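Local coordinates for probable glutathione S-transferase GSTU1 (Oryza sativa, PDB 1OYJ), which conjugates reduced glutathione to a wide range of exogenous and endogenous hydrophobic electrophiles, as a tau-class transferase, at residues Arg113-Cys118 against Val170-Trp175. Numbering follows the deposited sequence.
Sequences RKLYDC and VPFTAW. With GSH (glutathione), chain O.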
loop_
_atom_site.group_PDB
_atom_site.type_symbol
_atom_site.label_atom_id
_atom_site.label_comp_id
_atom_site.label_asym_id
_atom_site.label_seq_id
_atom_site.Cartn_x
_atom_site.Cartn_y
_atom_site.Cartn_z
ATOM N N ARG A 113 -5.737 -4.774 -1.764
ATOM C CA ARG A 113 -5.518 -5.395 -3.046
ATOM C C ARG A 113 -6.686 -6.244 -3.488
ATOM O O ARG A 113 -6.763 -6.464 -4.674
ATOM C CB ARG A 113 -4.276 -6.312 -3.061
ATOM C CG ARG A 113 -2.926 -5.625 -2.983
ATOM C CD ARG A 113 -1.645 -6.561 -2.745
ATOM N NE ARG A 113 -0.463 -5.684 -2.912
ATOM C CZ ARG A 113 0.024 -5.331 -4.126
ATOM N NH1 ARG A 113 0.994 -4.446 -4.227
ATOM N NH2 ARG A 113 -0.429 -5.926 -5.236
ATOM N N LYS A 114 -7.526 -6.759 -2.578
ATOM C CA LYS A 114 -8.489 -7.756 -2.967
ATOM C C LYS A 114 -10.009 -7.351 -2.935
ATOM O O LYS A 114 -10.770 -7.622 -3.879
ATOM C CB LYS A 114 -8.278 -8.996 -2.063
ATOM C CG LYS A 114 -6.851 -9.674 -2.250
ATOM C CD LYS A 114 -6.688 -10.460 -3.607
ATOM C CE LYS A 114 -5.264 -10.941 -3.824
ATOM N NZ LYS A 114 -5.012 -11.744 -5.104
ATOM N N LEU A 115 -10.410 -6.654 -1.873
ATOM C CA LEU A 115 -11.826 -6.527 -1.543
ATOM C C LEU A 115 -12.546 -5.635 -2.562
ATOM O O LEU A 115 -13.518 -6.026 -3.224
ATOM C CB LEU A 115 -12.002 -6.031 -0.113
ATOM C CG LEU A 115 -12.137 -7.048 1.011
ATOM C CD1 LEU A 115 -13.460 -7.817 0.858
ATOM C CD2 LEU A 115 -11.026 -8.044 0.949
ATOM N N TYR A 116 -12.088 -4.438 -2.666
ATOM C CA TYR A 116 -12.781 -3.515 -3.532
ATOM C C TYR A 116 -12.835 -4.004 -4.955
ATOM O O TYR A 116 -13.913 -4.082 -5.542
ATOM C CB TYR A 116 -12.118 -2.199 -3.479
ATOM C CG TYR A 116 -12.707 -1.183 -4.410
ATOM C CD1 TYR A 116 -13.890 -0.602 -4.107
ATOM C CD2 TYR A 116 -12.036 -0.767 -5.524
ATOM C CE1 TYR A 116 -14.432 0.353 -4.889
ATOM C CE2 TYR A 116 -12.578 0.230 -6.342
ATOM C CZ TYR A 116 -13.792 0.776 -5.996
ATOM O OH TYR A 116 -14.413 1.759 -6.754
ATOM N N ASP A 117 -11.710 -4.358 -5.522
ATOM C CA ASP A 117 -11.687 -4.753 -6.921
ATOM C C ASP A 117 -12.402 -6.062 -7.176
ATOM O O ASP A 117 -13.134 -6.233 -8.174
ATOM C CB ASP A 117 -10.240 -4.910 -7.445
ATOM C CG ASP A 117 -9.407 -3.588 -7.433
ATOM O OD1 ASP A 117 -9.859 -2.559 -7.959
ATOM O OD2 ASP A 117 -8.283 -3.523 -6.848
ATOM N N CYS A 118 -12.175 -7.029 -6.302
ATOM C CA CYS A 118 -12.723 -8.312 -6.533
ATOM C C CYS A 118 -14.184 -8.298 -6.260
ATOM O O CYS A 118 -14.950 -9.009 -6.909
ATOM C CB CYS A 118 -11.978 -9.374 -5.750
ATOM S SG CYS A 118 -10.168 -9.274 -6.080
ATOM N N VAL A 170 -13.255 -3.937 8.135
ATOM C CA VAL A 170 -14.673 -3.931 8.644
ATOM C C VAL A 170 -15.713 -3.247 7.777
ATOM O O VAL A 170 -16.816 -3.747 7.688
ATOM C CB VAL A 170 -14.782 -3.513 10.075
ATOM C CG1 VAL A 170 -14.502 -2.104 10.269
ATOM C CG2 VAL A 170 -16.128 -3.955 10.714
ATOM N N PRO A 171 -15.382 -2.157 7.084
ATOM C CA PRO A 171 -16.397 -1.576 6.204
ATOM C C PRO A 171 -16.922 -2.519 5.131
ATOM O O PRO A 171 -18.100 -2.462 4.767
ATOM C CB PRO A 171 -15.734 -0.334 5.629
ATOM C CG PRO A 171 -14.607 -0.012 6.656
ATOM C CD PRO A 171 -14.138 -1.359 7.105
ATOM N N PHE A 172 -16.109 -3.458 4.699
ATOM C CA PHE A 172 -16.562 -4.356 3.701
ATOM C C PHE A 172 -17.569 -5.377 4.240
ATOM O O PHE A 172 -18.279 -5.999 3.451
ATOM C CB PHE A 172 -15.352 -5.036 3.014
ATOM C CG PHE A 172 -14.504 -4.090 2.250
ATOM C CD1 PHE A 172 -13.321 -3.554 2.785
ATOM C CD2 PHE A 172 -14.892 -3.670 1.004
ATOM C CE1 PHE A 172 -12.609 -2.656 2.008
ATOM C CE2 PHE A 172 -14.170 -2.787 0.319
ATOM C CZ PHE A 172 -13.049 -2.284 0.801
ATOM N N THR A 173 -17.640 -5.508 5.572
ATOM C CA THR A 173 -18.669 -6.396 6.141
ATOM C C THR A 173 -20.085 -5.895 5.723
ATOM O O THR A 173 -21.019 -6.668 5.622
ATOM C CB THR A 173 -18.600 -6.537 7.621
ATOM O OG1 THR A 173 -18.892 -5.284 8.309
ATOM C CG2 THR A 173 -17.230 -7.046 8.044
ATOM N N ALA A 174 -20.219 -4.599 5.446
ATOM C CA ALA A 174 -21.477 -4.094 4.989
ATOM C C ALA A 174 -21.849 -4.484 3.529
ATOM O O ALA A 174 -23.005 -4.312 3.145
ATOM C CB ALA A 174 -21.538 -2.601 5.090
ATOM N N TRP A 175 -20.870 -4.975 2.792
ATOM C CA TRP A 175 -21.021 -5.460 1.438
ATOM C C TRP A 175 -21.124 -6.961 1.402
ATOM O O TRP A 175 -21.327 -7.526 0.320
ATOM C CB TRP A 175 -19.821 -4.975 0.596
ATOM C CG TRP A 175 -19.646 -3.501 0.565
ATOM C CD1 TRP A 175 -19.354 -2.723 1.568
ATOM C CD2 TRP A 175 -19.787 -2.632 -0.568
ATOM N NE1 TRP A 175 -19.268 -1.415 1.172
ATOM C CE2 TRP A 175 -19.532 -1.342 -0.145
ATOM C CE3 TRP A 175 -20.089 -2.823 -1.888
ATOM C CZ2 TRP A 175 -19.552 -0.248 -1.002
ATOM C CZ3 TRP A 175 -20.161 -1.718 -2.703
ATOM C CH2 TRP A 175 -19.870 -0.479 -2.268
HETATM N N1 GSH O . -2.457 -9.002 -10.805
HETATM C CA1 GSH O . -3.917 -9.117 -10.810
HETATM C C1 GSH O . -4.308 -9.833 -12.083
HETATM O O11 GSH O . -5.101 -9.334 -12.870
HETATM O O12 GSH O . -3.823 -10.912 -12.361
HETATM C CB1 GSH O . -4.371 -9.858 -9.498
HETATM C CG1 GSH O . -5.897 -9.963 -9.384
HETATM C CD1 GSH O . -6.536 -10.517 -8.091
HETATM O OE1 GSH O . -6.304 -10.002 -7.013
HETATM N N2 GSH O . -7.395 -11.529 -8.248
HETATM C CA2 GSH O . -8.351 -11.982 -7.234
HETATM C C2 GSH O . -8.062 -13.373 -6.785
HETATM O O2 GSH O . -8.913 -14.034 -6.145
HETATM C CB2 GSH O . -9.774 -11.851 -7.745
HETATM S SG2 GSH O . -10.121 -10.113 -8.070
HETATM N N3 GSH O . -6.798 -13.774 -7.114
HETATM C CA3 GSH O . -6.248 -15.025 -6.618
HETATM C C3 GSH O . -6.013 -15.098 -5.110
HETATM O O31 GSH O . -5.993 -14.013 -4.435
HETATM O O32 GSH O . -5.844 -16.252 -4.590
#
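In the all-helical C-terminal domain of this glutathione transferase, Leu115 and Tyr116 on the long helix 97-124 meet Phe172, in the turn that links helix 164-169 to helix 176-183. The contact centres on a CH-pi interaction: Leu115 CB lies 3.7 Å from the centroid of the Phe172 ring and 3° off its normal, almost exactly over the middle of one face. The leucine branch then runs back across the root of the ring, with CD1 4.0 Å from Phe172 CB. Toward CE2, on the same side of the ring as Leu115 CB, the helix backbone also takes part, Tyr116 N approaching CE2 obliquely at 4.0 Å. With CG beside its own backbone N and opposite the carbonyl carbon (chi1 -65°), the phenyl group reaches out of the turn to the helix. The turn is drawn together underneath, where Val170 O accepts both Thr173 N and, at 2.7 Å in the carbonyl plane, Thr173 OG1. Phe172 also touches Pro16 of helix 16-28, which ties the turn to the thioredoxin-like domain. Replacing the ring at Phe172 by an alanine is likely to leave Leu115 CB without its aromatic face and to open a gap between helix and turn. The opposite flank of the helix carries a bound glutathione: Cys118 SG is joined to its SG2 by a 2.2 Å disulfide, and Lys114 NZ donates to its OE1 and O31. Helix 97-124 thus turns an apolar side to the domain interior, held by dispersion and CH-pi forces without a cross-segment hydrogen bond, and presents the lysine amine and the disulfide-linked cysteine to the glutathione.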